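Local coordinates for protein beta-glucoside kinase (Listeria monocytogenes, PDB 4HTL) that catalyses the ATP-dependent phosphorylation of cellobiose to cellobiose-6'-phosphate and may also act as a transcriptional regulator of the cellobiose-PTS operon, at residues Val182-Tyr187 with Glu201-Asn206. Residues are numbered along the deposited sequence; the frame is centred on the assembly and turned at random.
Sequences VLRRQY and EEIFAN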
loop_
_atom_site.group_PDB
_atom_site.type_symbol
_atom_site.label_atom_id
_atom_site.label_comp_id
_atom_site.label_asym_id
_atom_site.label_seq_id
_atom_site.Cartn_x
_atom_site.Cartn_y
_atom_site.Cartn_z
ATOM N N VAL A 182 -17.933 -5.484 15.008
ATOM C CA VAL A 182 -18.582 -6.463 14.163
ATOM C C VAL A 182 -18.734 -7.776 14.955
ATOM O O VAL A 182 -19.774 -8.439 14.858
ATOM C CB VAL A 182 -17.805 -6.672 12.830
ATOM C CG1 VAL A 182 -18.283 -7.947 12.135
ATOM C CG2 VAL A 182 -17.947 -5.437 11.972
ATOM N N LEU A 183 -17.697 -8.173 15.707
ATOM C CA LEU A 183 -17.799 -9.374 16.516
ATOM C C LEU A 183 -18.975 -9.343 17.466
ATOM O O LEU A 183 -19.744 -10.332 17.548
ATOM C CB LEU A 183 -16.520 -9.617 17.314
ATOM C CG LEU A 183 -15.344 -10.294 16.620
ATOM C CD1 LEU A 183 -14.131 -10.253 17.568
ATOM C CD2 LEU A 183 -15.664 -11.749 16.202
ATOM N N ARG A 184 -19.146 -8.224 18.143
ATOM C CA ARG A 184 -20.270 -8.057 19.081
ATOM C C ARG A 184 -21.610 -8.079 18.339
ATOM O O ARG A 184 -22.556 -8.735 18.779
ATOM C CB ARG A 184 -20.104 -6.788 19.919
ATOM C CG ARG A 184 -18.890 -6.857 20.842
ATOM C CD ARG A 184 -18.623 -5.518 21.500
ATOM N NE ARG A 184 -19.845 -5.071 22.165
ATOM C CZ ARG A 184 -20.553 -3.983 21.866
ATOM N NH1 ARG A 184 -20.138 -3.100 20.960
ATOM N NH2 ARG A 184 -21.672 -3.734 22.549
ATOM N N ARG A 185 -21.676 -7.392 17.201
ATOM C CA ARG A 185 -22.879 -7.408 16.355
ATOM C C ARG A 185 -23.236 -8.810 15.903
ATOM O O ARG A 185 -24.391 -9.209 15.971
ATOM C CB ARG A 185 -22.701 -6.510 15.154
ATOM C CG ARG A 185 -22.774 -5.053 15.543
ATOM C CD ARG A 185 -22.743 -4.097 14.350
ATOM N NE ARG A 185 -23.654 -4.513 13.275
ATOM C CZ ARG A 185 -23.294 -4.700 12.003
ATOM N NH1 ARG A 185 -22.038 -4.474 11.607
ATOM N NH2 ARG A 185 -24.195 -5.102 11.103
ATOM N N GLN A 186 -22.244 -9.567 15.438
ATOM C CA GLN A 186 -22.496 -10.909 15.012
ATOM C C GLN A 186 -22.972 -11.791 16.165
ATOM O O GLN A 186 -23.887 -12.594 16.006
ATOM C CB GLN A 186 -21.239 -11.529 14.409
ATOM C CG GLN A 186 -20.815 -10.901 13.098
ATOM C CD GLN A 186 -19.405 -11.268 12.631
ATOM O OE1 GLN A 186 -18.577 -11.730 13.425
ATOM N NE2 GLN A 186 -19.121 -11.051 11.315
ATOM N N TYR A 187 -22.305 -11.681 17.310
ATOM C CA TYR A 187 -22.720 -12.441 18.487
ATOM C C TYR A 187 -24.145 -12.129 18.906
ATOM O O TYR A 187 -24.916 -13.056 19.235
ATOM C CB TYR A 187 -21.752 -12.211 19.639
ATOM C CG TYR A 187 -21.858 -13.303 20.707
ATOM C CD1 TYR A 187 -21.441 -14.606 20.440
ATOM C CD2 TYR A 187 -22.347 -13.016 21.975
ATOM C CE1 TYR A 187 -21.546 -15.598 21.386
ATOM C CE2 TYR A 187 -22.433 -13.999 22.937
ATOM C CZ TYR A 187 -22.033 -15.294 22.630
ATOM O OH TYR A 187 -22.105 -16.271 23.580
ATOM N N GLU A 201 -15.042 -9.453 25.712
ATOM C CA GLU A 201 -14.445 -10.371 26.669
ATOM C C GLU A 201 -15.259 -11.666 26.741
ATOM O O GLU A 201 -14.691 -12.776 26.789
ATOM C CB GLU A 201 -14.333 -9.710 28.059
ATOM C CG GLU A 201 -13.696 -10.580 29.115
ATOM C CD GLU A 201 -13.625 -9.887 30.460
ATOM O OE1 GLU A 201 -13.198 -8.712 30.498
ATOM O OE2 GLU A 201 -13.991 -10.513 31.485
ATOM N N GLU A 202 -16.579 -11.561 26.704
ATOM C CA GLU A 202 -17.410 -12.791 26.831
ATOM C C GLU A 202 -17.317 -13.658 25.604
ATOM O O GLU A 202 -17.335 -14.873 25.695
ATOM C CB GLU A 202 -18.869 -12.501 27.161
ATOM C CG GLU A 202 -19.814 -12.176 26.047
ATOM C CD GLU A 202 -21.191 -11.849 26.584
ATOM O OE1 GLU A 202 -21.499 -10.647 26.718
ATOM O OE2 GLU A 202 -21.956 -12.792 26.898
ATOM N N ILE A 203 -17.204 -13.023 24.445
ATOM C CA ILE A 203 -17.045 -13.787 23.195
ATOM C C ILE A 203 -15.738 -14.603 23.258
ATOM O O ILE A 203 -15.732 -15.763 22.962
ATOM C CB ILE A 203 -17.095 -12.916 21.933
ATOM C CG1 ILE A 203 -18.429 -12.151 21.831
ATOM C CG2 ILE A 203 -16.862 -13.759 20.666
ATOM C CD1 ILE A 203 -18.434 -11.012 20.832
ATOM N N PHE A 204 -14.629 -13.981 23.640
ATOM C CA PHE A 204 -13.385 -14.711 23.787
ATOM C C PHE A 204 -13.408 -15.756 24.887
ATOM O O PHE A 204 -12.729 -16.783 24.756
ATOM C CB PHE A 204 -12.222 -13.748 24.025
ATOM C CG PHE A 204 -11.668 -13.153 22.738
ATOM C CD1 PHE A 204 -10.936 -13.942 21.873
ATOM C CD2 PHE A 204 -11.926 -11.844 22.383
ATOM C CE1 PHE A 204 -10.451 -13.449 20.681
ATOM C CE2 PHE A 204 -11.418 -11.315 21.211
ATOM C CZ PHE A 204 -10.671 -12.118 20.361
ATOM N N ALA A 205 -14.100 -15.468 25.989
ATOM C CA ALA A 205 -14.244 -16.453 27.047
ATOM C C ALA A 205 -14.999 -17.673 26.538
ATOM O O ALA A 205 -14.594 -18.822 26.764
ATOM C CB ALA A 205 -14.920 -15.841 28.301
ATOM N N ASN A 206 -16.067 -17.439 25.788
ATOM C CA ASN A 206 -16.796 -18.544 25.197
ATOM C C ASN A 206 -15.946 -19.293 24.182
ATOM O O ASN A 206 -15.956 -20.494 24.133
ATOM C CB ASN A 206 -18.087 -18.064 24.576
ATOM C CG ASN A 206 -19.046 -17.554 25.603
ATOM O OD1 ASN A 206 -18.962 -17.928 26.759
ATOM N ND2 ASN A 206 -19.956 -16.699 25.194
#
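Ile203 lies against the ring and CB of Tyr187, and these two residues give up the largest areas to the contact. Ile203 CG1 sits over one face of the Tyr187 ring, 4.1 Å from its centroid and 24° off the ring normal, which meets the criteria for a CH-pi contact displaced toward the rim. Beyond it, Ile203 CD1 reaches 3.7 Å from Tyr187 CB and 3.6 Å from Leu183 O, so the methyl lodges against helix 180-191 one turn back from the tyrosine. Leu183 CB, 4.2 Å from Ile203 CD1, and the CA and CG of Arg184 complete the surface that receives this methyl. Tyr187 swings its CG anti to the backbone N (chi1 -161°), which carries the ring along the flank of helix 200-208 to Asn206. There, in one of the two conformers of Asn206, its ND2 comes within 2.7 Å of Tyr187 OH. The Glu202 carboxylate approaches the same ring obliquely, but its OE2 is committed to a salt bridge with Arg193, from the loop joining the helices. Arg184 likewise turns its NE to the carbonyl of Ile198 in that loop. Segments 182-187 and 201-206 run 70° apart with their axes 10.5 Å from each other at closest approach, and their nearest CA atoms belong to Tyr187 and Ile203. The contact thus joins helix 180-191 to helix 200-208, which follow each other in the chain, and helix 212-236 packs on it through Leu217 against Leu183 and Ser214 against Tyr187 and Asn206. Apolar packing of Ile203 on Leu183 and Tyr187, together with the CH-pi contact, makes up most of this interface, while the charged groups on the flank tie the helices to their connecting loop.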